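Local atomic coordinates of superoxide dismutase (PDB entry 3TJT), a protein that probably protects cells from superoxide, converting it to hydrogen peroxide and dioxygen at an iron(III) site. Residues L11-D16 against M92-T97; A17-P20 against K24-M27; Q62-L67 against T73-N78; M147-P150 against S154-S157. All coordinates share one frame; numbering follows the deposited sequence.

Contact 1 (L11-D16 against M92-T97)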
loop_
_atom_site.group_PDB
_atom_site.type_symbol
_atom_site.label_atom_id
_atom_site.label_comp_id
_atom_site.label_asym_id
_atom_site.label_seq_id
_atom_site.Cartn_x
_atom_site.Cartn_y
_atom_site.Cartn_z
ATOM N N LEU A 11 17.861 8.085 13.882
ATOM C CA LEU A 11 18.337 8.191 12.506
ATOM C C LEU A 11 19.857 8.361 12.515
ATOM O O LEU A 11 20.387 9.151 13.295
ATOM C CB LEU A 11 17.665 9.366 11.793
ATOM C CG LEU A 11 17.746 9.335 10.270
ATOM C CD1 LEU A 11 16.915 8.169 9.703
ATOM C CD2 LEU A 11 17.266 10.661 9.689
ATOM N N PRO A 12 20.563 7.597 11.671
ATOM C CA PRO A 12 22.036 7.569 11.699
ATOM C C PRO A 12 22.727 8.773 11.037
ATOM O O PRO A 12 23.948 8.749 10.873
ATOM C CB PRO A 12 22.385 6.292 10.916
ATOM C CG PRO A 12 21.091 5.495 10.833
ATOM C CD PRO A 12 20.004 6.532 10.818
ATOM N N TYR A 13 21.962 9.786 10.645
ATOM C CA TYR A 13 22.494 10.968 9.963
ATOM C C TYR A 13 21.442 12.058 10.113
ATOM O O TYR A 13 20.351 11.799 10.617
ATOM C CB TYR A 13 22.770 10.675 8.478
ATOM C CG TYR A 13 21.800 9.658 7.913
ATOM C CD1 TYR A 13 20.519 10.036 7.531
ATOM C CD2 TYR A 13 22.154 8.315 7.805
ATOM C CE1 TYR A 13 19.605 9.099 7.041
ATOM C CE2 TYR A 13 21.253 7.370 7.322
ATOM C CZ TYR A 13 19.980 7.768 6.938
ATOM O OH TYR A 13 19.072 6.835 6.467
ATOM N N ALA A 14 21.760 13.275 9.684
ATOM C CA ALA A 14 20.809 14.374 9.786
ATOM C C ALA A 14 19.579 14.092 8.920
ATOM O O ALA A 14 19.675 13.389 7.913
ATOM C CB ALA A 14 21.467 15.677 9.355
ATOM N N TYR A 15 18.438 14.665 9.290
ATOM C CA TYR A 15 17.205 14.403 8.548
ATOM C C TYR A 15 17.239 14.944 7.116
ATOM O O TYR A 15 16.508 14.453 6.256
ATOM C CB TYR A 15 15.974 14.923 9.302
ATOM C CG TYR A 15 15.586 14.089 10.503
ATOM C CD1 TYR A 15 14.553 13.165 10.429
ATOM C CD2 TYR A 15 16.263 14.216 11.710
ATOM C CE1 TYR A 15 14.189 12.410 11.528
ATOM C CE2 TYR A 15 15.915 13.457 12.813
ATOM C CZ TYR A 15 14.874 12.547 12.715
ATOM O OH TYR A 15 14.520 11.792 13.812
ATOM N N ASP A 16 18.088 15.940 6.855
ATOM C CA ASP A 16 18.247 16.465 5.502
ATOM C C ASP A 16 19.480 15.907 4.777
ATOM O O ASP A 16 19.851 16.379 3.702
ATOM C CB ASP A 16 18.276 18.008 5.516
ATOM C CG ASP A 16 19.500 18.573 6.234
ATOM O OD1 ASP A 16 20.286 17.790 6.807
ATOM O OD2 ASP A 16 19.679 19.810 6.223
ATOM N N MET A 92 21.056 3.368 4.046
ATOM C CA MET A 92 21.270 4.603 3.304
ATOM C C MET A 92 22.334 5.450 3.998
ATOM O O MET A 92 22.561 5.310 5.200
ATOM C CB MET A 92 19.963 5.393 3.180
ATOM C CG MET A 92 18.861 4.618 2.420
ATOM S SD MET A 92 17.408 5.639 2.112
ATOM C CE MET A 92 16.698 5.751 3.741
ATOM N N THR A 93 22.973 6.334 3.236
ATOM C CA THR A 93 24.003 7.203 3.809
ATOM C C THR A 93 24.257 8.412 2.910
ATOM O O THR A 93 24.143 8.317 1.688
ATOM C CB THR A 93 25.344 6.433 3.986
ATOM O OG1 THR A 93 26.339 7.308 4.551
ATOM C CG2 THR A 93 25.834 5.910 2.649
ATOM N N PRO A 94 24.620 9.553 3.515
ATOM C CA PRO A 94 25.058 10.711 2.726
ATOM C C PRO A 94 26.491 10.558 2.205
ATOM O O PRO A 94 26.905 11.320 1.332
ATOM C CB PRO A 94 24.985 11.861 3.733
ATOM C CG PRO A 94 25.215 11.212 5.048
ATOM C CD PRO A 94 24.542 9.861 4.955
ATOM N N GLU A 95 27.233 9.590 2.733
ATOM C CA GLU A 95 28.601 9.343 2.264
ATOM C C GLU A 95 28.623 8.643 0.907
ATOM O O GLU A 95 27.692 7.919 0.555
ATOM C CB GLU A 95 29.375 8.516 3.293
ATOM C CG GLU A 95 29.323 9.085 4.710
ATOM C CD GLU A 95 29.736 10.555 4.787
ATOM O OE1 GLU A 95 30.672 10.962 4.065
ATOM O OE2 GLU A 95 29.125 11.307 5.577
ATOM N N LYS A 96 29.683 8.854 0.134
ATOM C CA LYS A 96 29.823 8.157 -1.135
ATOM C C LYS A 96 30.394 6.758 -0.909
ATOM O O LYS A 96 31.422 6.604 -0.245
ATOM C CB LYS A 96 30.696 8.963 -2.121
ATOM C CG LYS A 96 30.097 10.324 -2.490
ATOM C CD LYS A 96 30.863 10.999 -3.614
ATOM C CE LYS A 96 30.340 10.611 -4.994
ATOM N NZ LYS A 96 29.017 11.240 -5.295
ATOM N N THR A 97 29.716 5.741 -1.440
ATOM C CA THR A 97 30.153 4.357 -1.271
ATOM C C THR A 97 29.974 3.595 -2.577
ATOM O O THR A 97 29.145 3.969 -3.398
ATOM C CB THR A 97 29.322 3.625 -0.188
ATOM O OG1 THR A 97 27.984 3.428 -0.670
ATOM C CG2 THR A 97 29.295 4.411 1.106
#
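Tyr13 carries this contact on one side, meeting Met92, Thr93 and Pro94 on the other. The apolar part comes first. The CD atom of Pro94 approaches CD2 of the Tyr13 ring at 4.0 Å and lies equally near its CB, so the proline packs obliquely against the base of the tyrosine. At the far end the phenol oxygen enters an angle made by Met92: Tyr13 OH is 3.7 Å from Met92 CB and 3.8 Å from Met92 CE. The thioether curls back to bring its methyl there, with chi3 at -73°. Within its own loop, Tyr13 also has CD of Pro12 over one ring face, 3.8 Å above the plane and offset toward the rim.

The polar part is of a different kind. Met92 O stands 3.2 Å from Tyr13 CE2, a close carbon-oxygen approach, while the hydroxyl finds its hydrogen bond at Phe89 O, at the end of helix 72-90. The chi1 of Tyr13 is 32°, about halfway from staggered to eclipsed with N, and in this rotation the ring lies along Met92 O and Pro94. Thr93 turns its side chain the other way, and its OG1 accepts from Glu95 N at 3.1 Å in an ST turn that shapes the chain just past Pro94.

Leu18 touches both Tyr13 and Met92. The side chain of Met92 is about 6 Å from that of the iron ligand His30, so the N-terminal loop and the linker leaving the helical hairpin meet here in the outer surroundings of the iron site of an iron/manganese superoxide dismutase.

Contact 2 (A17-P20 against K24-M27); sequences ALEP and KETM
Leu18 and Met27 form the tightly packed half of this contact, where the loop before helix 24-46 folds back on the first turn of that helix. The two side chains run roughly at right angles, and the single branch CD1 of Leu18 does the touching, 3.9 Å from Met27 SD and 3.9 Å from Met27 CE. Met27 offers both atoms because its chain is bent twice, with chi2 -60° and chi3 -54°. Both residues are buried: Leu18 also leans on Tyr13 and Met92, and Met27 lies about 6 Å, side chain to side chain, from the iron ligand His30.

The other half is polar and looser. Glu19 bends at CG to carry its carboxylate to the helix start, where the backbone N of Lys24 donates to Glu19 OE2 over 2.9 Å, arriving from well above the carboxylate plane, 69° out of it. Lys24 itself stretches away, its aliphatic part touching Asp16. Farther toward the solvent, Glu25 OE1 stands 4.4 Å from Glu19 OE2, with a water between them that donates to each at 2.8 Å.

Two like charges are thus placed side by side, bridged by a water that donates a hydrogen bond to each. The backbone N-H of Lys24 and the positive end of the helix dipole would be expected to favour the ionised form of Glu19, and the shared water to ease the repulsion between the carboxylates.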
loop_
_atom_site.group_PDB
_atom_site.type_symbol
_atom_site.label_atom_id
_atom_site.label_comp_id
_atom_site.label_asym_id
_atom_site.label_seq_id
_atom_site.Cartn_x
_atom_site.Cartn_y
_atom_site.Cartn_z
ATOM N N ALA A 17 20.107 14.887 5.357
ATOM C CA ALA A 17 21.376 14.378 4.834
ATOM C C ALA A 17 21.239 13.686 3.479
ATOM O O ALA A 17 22.208 13.586 2.724
ATOM C CB ALA A 17 22.040 13.440 5.854
ATOM N N LEU A 18 20.029 13.226 3.160
ATOM C CA LEU A 18 19.803 12.491 1.924
ATOM C C LEU A 18 19.203 13.349 0.804
ATOM O O LEU A 18 18.872 12.843 -0.268
ATOM C CB LEU A 18 18.908 11.269 2.200
ATOM C CG LEU A 18 19.410 10.356 3.319
ATOM C CD1 LEU A 18 18.504 9.110 3.439
ATOM C CD2 LEU A 18 20.874 9.942 3.079
ATOM N N GLU A 19 19.073 14.648 1.048
ATOM C CA GLU A 19 18.692 15.581 -0.009
ATOM C C GLU A 19 19.795 15.635 -1.073
ATOM O O GLU A 19 20.976 15.542 -0.750
ATOM C CB GLU A 19 18.456 16.976 0.586
ATOM C CG GLU A 19 17.444 17.012 1.732
ATOM C CD GLU A 19 16.124 17.621 1.315
ATOM O OE1 GLU A 19 15.845 17.598 0.098
ATOM O OE2 GLU A 19 15.365 18.114 2.186
ATOM N N PRO A 20 19.421 15.817 -2.347
ATOM C CA PRO A 20 18.052 16.059 -2.809
ATOM C C PRO A 20 17.366 14.782 -3.266
ATOM O O PRO A 20 16.416 14.864 -4.030
ATOM C CB PRO A 20 18.282 16.942 -4.027
ATOM C CG PRO A 20 19.523 16.356 -4.618
ATOM C CD PRO A 20 20.392 15.980 -3.444
ATOM N N LYS A 24 13.776 16.067 3.393
ATOM C CA LYS A 24 13.827 16.121 4.849
ATOM C C LYS A 24 12.464 15.894 5.501
ATOM O O LYS A 24 12.362 15.254 6.542
ATOM C CB LYS A 24 14.386 17.484 5.294
ATOM C CG LYS A 24 14.410 17.684 6.797
ATOM C CD LYS A 24 14.832 19.113 7.181
ATOM C CE LYS A 24 14.973 19.251 8.696
ATOM N NZ LYS A 24 15.436 20.615 9.106
ATOM N N GLU A 25 11.413 16.432 4.894
ATOM C CA GLU A 25 10.085 16.290 5.478
ATOM C C GLU A 25 9.688 14.811 5.535
ATOM O O GLU A 25 9.123 14.340 6.525
ATOM C CB GLU A 25 9.070 17.096 4.669
ATOM C CG GLU A 25 9.288 18.616 4.741
ATOM C CD GLU A 25 10.563 19.123 4.045
ATOM O OE1 GLU A 25 11.020 18.515 3.045
ATOM O OE2 GLU A 25 11.096 20.169 4.501
ATOM N N THR A 26 10.006 14.094 4.471
ATOM C CA THR A 26 9.724 12.657 4.415
ATOM C C THR A 26 10.573 11.869 5.410
ATOM O O THR A 26 10.080 10.957 6.076
ATOM C CB THR A 26 9.910 12.130 2.992
ATOM O OG1 THR A 26 8.879 12.667 2.162
ATOM C CG2 THR A 26 9.843 10.600 2.956
ATOM N N MET A 27 11.849 12.222 5.542
ATOM C CA MET A 27 12.672 11.546 6.547
ATOM C C MET A 27 12.091 11.709 7.949
ATOM O O MET A 27 12.058 10.758 8.729
ATOM C CB MET A 27 14.133 12.035 6.505
ATOM C CG MET A 27 14.851 11.755 5.186
ATOM S SD MET A 27 14.966 9.987 4.725
ATOM C CE MET A 27 15.730 9.294 6.186
HETATM O O HOH W 1 13.079 19.448 1.310
#

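Contact 3 (Q62-L67 against T73-N78); sequences QNLDSL and TTVRNN
Leu64 and Leu67 press on Val75 and Arg76 in a purely apolar contact, which seats the loop after helix 57-62 on an early turn of helix 72-90. Leu64 uses both branches on Arg76: CD2 lies against the backbone, 3.7 Å from Arg76 CA, while CD1 meets the aliphatic stem, 3.9 Å from Arg76 CB. Leu67 meets the preceding residue, its CD1 lying 3.7 Å from Val75 CG1. The same valine methyl also receives Leu64 CD2 at 4.0 Å, and so rests against both leucines. It points there because CG1 is placed opposite the backbone N, chi1 173°.

All this belongs to the alpha-hairpin domain of the iron/manganese superoxide dismutases; Val75 and Thr74 also rest on the end of helix 24-46, the other long helix of the domain. The loop keeps its shape through Asn63 O, which takes Ser66 N at 3.0 Å and Ser66 OG at 3.3 Å from the same face of its plane. Arg76 runs fully extended past Leu64, and its NE forms a salt bridge with Asp153, in the turn after strand 144-150. On another side of the helix, Asn77 packs on Phe129 of the second subunit.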
loop_
_atom_site.group_PDB
_atom_site.type_symbol
_atom_site.label_atom_id
_atom_site.label_comp_id
_atom_site.label_asym_id
_atom_site.label_seq_id
_atom_site.Cartn_x
_atom_site.Cartn_y
_atom_site.Cartn_z
ATOM N N GLN A 62 11.213 -14.843 12.624
ATOM C CA GLN A 62 11.525 -16.218 12.252
ATOM C C GLN A 62 10.554 -17.224 12.857
ATOM O O GLN A 62 10.602 -18.410 12.521
ATOM C CB GLN A 62 12.951 -16.585 12.706
ATOM C CG GLN A 62 14.049 -15.930 11.889
ATOM C CD GLN A 62 15.422 -16.037 12.548
ATOM O OE1 GLN A 62 15.543 -16.119 13.781
ATOM N NE2 GLN A 62 16.461 -16.016 11.731
ATOM N N ASN A 63 9.697 -16.763 13.762
ATOM C CA ASN A 63 8.806 -17.667 14.486
ATOM C C ASN A 63 7.343 -17.232 14.492
ATOM O O ASN A 63 6.593 -17.556 15.414
ATOM C CB ASN A 63 9.317 -17.890 15.917
ATOM C CG ASN A 63 10.652 -18.622 15.945
ATOM O OD1 ASN A 63 10.697 -19.855 15.886
ATOM N ND2 ASN A 63 11.750 -17.862 16.002
ATOM N N LEU A 64 6.940 -16.514 13.445
ATOM C CA LEU A 64 5.589 -15.972 13.376
ATOM C C LEU A 64 4.526 -17.065 13.500
ATOM O O LEU A 64 3.499 -16.862 14.143
ATOM C CB LEU A 64 5.387 -15.210 12.062
ATOM C CG LEU A 64 6.262 -13.962 11.930
ATOM C CD1 LEU A 64 6.120 -13.351 10.532
ATOM C CD2 LEU A 64 5.920 -12.941 13.013
ATOM N N ASP A 65 4.771 -18.208 12.876
ATOM C CA ASP A 65 3.786 -19.286 12.857
ATOM C C ASP A 65 3.749 -20.103 14.151
ATOM O O ASP A 65 2.916 -21.001 14.292
ATOM C CB ASP A 65 4.015 -20.198 11.657
ATOM C CG ASP A 65 3.834 -19.471 10.337
ATOM O OD1 ASP A 65 2.953 -18.588 10.265
ATOM O OD2 ASP A 65 4.571 -19.781 9.381
ATOM N N SER A 66 4.644 -19.809 15.087
ATOM C CA SER A 66 4.611 -20.505 16.379
ATOM C C SER A 66 4.358 -19.585 17.581
ATOM O O SER A 66 4.293 -20.045 18.723
ATOM C CB SER A 66 5.876 -21.354 16.589
ATOM O OG SER A 66 7.049 -20.557 16.601
ATOM N N LEU A 67 4.220 -18.284 17.334
ATOM C CA LEU A 67 3.844 -17.360 18.387
ATOM C C LEU A 67 2.417 -17.668 18.819
ATOM O O LEU A 67 1.679 -18.323 18.085
ATOM C CB LEU A 67 3.901 -15.917 17.873
ATOM C CG LEU A 67 5.284 -15.368 17.533
ATOM C CD1 LEU A 67 5.141 -14.018 16.837
ATOM C CD2 LEU A 67 6.109 -15.239 18.799
ATOM N N THR A 73 -0.480 -12.095 13.912
ATOM C CA THR A 73 -0.613 -11.136 12.820
ATOM C C THR A 73 -0.083 -9.759 13.208
ATOM O O THR A 73 0.621 -9.117 12.429
ATOM C CB THR A 73 -2.077 -11.033 12.344
ATOM O OG1 THR A 73 -2.450 -12.271 11.733
ATOM C CG2 THR A 73 -2.238 -9.918 11.324
ATOM N N THR A 74 -0.400 -9.307 14.412
ATOM C CA THR A 74 0.049 -7.984 14.827
ATOM C C THR A 74 1.571 -7.962 14.944
ATOM O O THR A 74 2.202 -6.956 14.635
ATOM C CB THR A 74 -0.614 -7.508 16.142
ATOM O OG1 THR A 74 -0.164 -6.183 16.452
ATOM C CG2 THR A 74 -0.261 -8.423 17.283
ATOM N N VAL A 75 2.165 -9.075 15.367
ATOM C CA VAL A 75 3.626 -9.137 15.404
ATOM C C VAL A 75 4.223 -9.164 13.997
ATOM O O VAL A 75 5.208 -8.483 13.728
ATOM C CB VAL A 75 4.145 -10.311 16.257
ATOM C CG1 VAL A 75 5.664 -10.426 16.119
ATOM C CG2 VAL A 75 3.755 -10.109 17.721
ATOM N N ARG A 76 3.629 -9.939 13.094
ATOM C CA ARG A 76 4.080 -9.963 11.708
ATOM C C ARG A 76 4.134 -8.538 11.151
ATOM O O ARG A 76 5.136 -8.104 10.581
ATOM C CB ARG A 76 3.117 -10.812 10.871
ATOM C CG ARG A 76 3.336 -10.764 9.374
ATOM C CD ARG A 76 2.264 -11.644 8.703
ATOM N NE ARG A 76 2.359 -11.678 7.249
ATOM C CZ ARG A 76 1.590 -12.450 6.483
ATOM N NH1 ARG A 76 0.684 -13.245 7.045
ATOM N NH2 ARG A 76 1.726 -12.437 5.163
ATOM N N ASN A 77 3.056 -7.794 11.338
ATOM C CA ASN A 77 2.994 -6.453 10.760
ATOM C C ASN A 77 3.910 -5.445 11.447
ATOM O O ASN A 77 4.574 -4.654 10.777
ATOM C CB ASN A 77 1.555 -5.937 10.773
ATOM C CG ASN A 77 0.655 -6.712 9.834
ATOM O OD1 ASN A 77 1.126 -7.334 8.878
ATOM N ND2 ASN A 77 -0.657 -6.667 10.095
ATOM N N ASN A 78 3.954 -5.477 12.773
ATOM C CA ASN A 78 4.638 -4.421 13.511
ATOM C C ASN A 78 6.108 -4.725 13.800
ATOM O O ASN A 78 6.947 -3.834 13.717
ATOM C CB ASN A 78 3.848 -4.055 14.765
ATOM C CG ASN A 78 2.497 -3.441 14.421
ATOM O OD1 ASN A 78 1.437 -4.056 14.607
ATOM N ND2 ASN A 78 2.537 -2.246 13.871
#

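Contact 4 (M147-P150 against S154-S157); sequences MTTP and SPVS
The flat group of this contact is the peptide that joins Ser154 to Pro155, and strand residue Thr149 lies over one of its faces. There the methyl CG2 of Thr149 sits 4.1 Å from Ser154 C and 4.0 Å from Pro155 N. It reaches on to the puckered proline ring at Pro155 CD. Met147 comes to the same side of the ring but at its opposite rim, where SD is 3.9 Å from Pro155 CB. Trp135, Val137 and Leu160 also touch this proline, so it is wedged among strand residues and the loop.

With chi1 of Thr149 at 57°, its OG1 meets Trp135 NE1 and Asp153 O, both in hydrogen bonds, while CG2 faces Pro155; the two bonds probably steady this rotation.

Beyond the proline the chain begins a short 3-10 turn. Ser154 OG accepts from Val156 N at 3.0 Å, an ST turn, and Ser154 O takes Ser157 N at 3.1 Å.

The contact therefore joins apolar atoms, while the Thr149 hydroxyl and Ser154 OG find their partners elsewhere. Thr149 gives its hydroxyl to strand and turn and its methyl to Pro155, which also receives the sulfur of Met147. The turn that leaves strand 144-150 is held on that strand both by apolar packing on Pro155 and by the hydrogen bond of Thr149 OG1 with Asp153 O.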
loop_
_atom_site.group_PDB
_atom_site.type_symbol
_atom_site.label_atom_id
_atom_site.label_comp_id
_atom_site.label_asym_id
_atom_site.label_seq_id
_atom_site.Cartn_x
_atom_site.Cartn_y
_atom_site.Cartn_z
ATOM N N MET A 147 14.125 -10.247 -4.628
ATOM C CA MET A 147 12.741 -10.641 -4.362
ATOM C C MET A 147 11.987 -9.456 -3.783
ATOM O O MET A 147 12.589 -8.485 -3.327
ATOM C CB MET A 147 12.687 -11.785 -3.347
ATOM C CG MET A 147 13.003 -11.310 -1.916
ATOM S SD MET A 147 12.732 -12.548 -0.654
ATOM C CE MET A 147 10.944 -12.678 -0.662
ATOM N N THR A 148 10.664 -9.538 -3.787
ATOM C CA THR A 148 9.862 -8.504 -3.140
ATOM C C THR A 148 9.003 -9.102 -2.029
ATOM O O THR A 148 8.760 -10.315 -1.993
ATOM C CB THR A 148 8.961 -7.768 -4.152
ATOM O OG1 THR A 148 7.994 -8.684 -4.685
ATOM C CG2 THR A 148 9.794 -7.209 -5.284
ATOM N N THR A 149 8.573 -8.254 -1.104
ATOM C CA THR A 149 7.611 -8.653 -0.083
ATOM C C THR A 149 6.485 -7.626 -0.025
ATOM O O THR A 149 6.705 -6.434 -0.284
ATOM C CB THR A 149 8.233 -8.755 1.325
ATOM O OG1 THR A 149 8.825 -7.495 1.685
ATOM C CG2 THR A 149 9.292 -9.877 1.398
ATOM N N PRO A 150 5.270 -8.078 0.313
ATOM C CA PRO A 150 4.156 -7.133 0.470
ATOM C C PRO A 150 4.100 -6.539 1.864
ATOM O O PRO A 150 4.522 -7.175 2.828
ATOM C CB PRO A 150 2.926 -8.024 0.270
ATOM C CG PRO A 150 3.373 -9.366 0.824
ATOM C CD PRO A 150 4.841 -9.486 0.470
ATOM N N SER A 154 8.857 -9.774 5.607
ATOM C CA SER A 154 10.312 -9.691 5.518
ATOM C C SER A 154 10.909 -10.977 4.987
ATOM O O SER A 154 10.418 -12.052 5.312
ATOM C CB SER A 154 10.890 -9.447 6.913
ATOM O OG SER A 154 12.295 -9.659 6.926
ATOM N N PRO A 155 11.989 -10.871 4.189
ATOM C CA PRO A 155 12.710 -12.059 3.707
ATOM C C PRO A 155 13.228 -12.921 4.861
ATOM O O PRO A 155 13.425 -14.123 4.679
ATOM C CB PRO A 155 13.908 -11.478 2.953
ATOM C CG PRO A 155 13.555 -10.062 2.659
ATOM C CD PRO A 155 12.574 -9.612 3.693
ATOM N N VAL A 156 13.460 -12.303 6.012
ATOM C CA VAL A 156 13.959 -13.004 7.196
ATOM C C VAL A 156 13.040 -14.172 7.557
ATOM O O VAL A 156 13.497 -15.227 8.024
ATOM C CB VAL A 156 14.094 -12.032 8.387
ATOM C CG1 VAL A 156 14.287 -12.780 9.698
ATOM C CG2 VAL A 156 15.241 -11.046 8.124
ATOM N N SER A 157 11.747 -13.987 7.308
ATOM C CA SER A 157 10.747 -15.007 7.610
ATOM C C SER A 157 10.829 -16.200 6.660
ATOM O O SER A 157 10.218 -17.241 6.906
ATOM C CB SER A 157 9.343 -14.398 7.578
ATOM O OG SER A 157 9.219 -13.384 8.569
#

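From the N terminus, the loop 11-16 opens contact 1, which closes only at 92-97, after the two long helices of the hairpin have passed. Contacts 2 and 3 both fall within that span, one after the other: contact 2 closes a small loop at the start of helix 24-46, contact 3 another at the start of helix 72-90. Contact 4 follows in series, in the C-terminal domain, where the chain turns back on strand 144-150. Contacts 1 and 2 touch, Tyr13 CE1 lying 3.8 Å from Leu18 CD1. Contacts 3 and 4 touch through Leu64 and Ser157, joining hairpin to C-terminal domain, with contacts 1 and 3 centred about 31 Å apart.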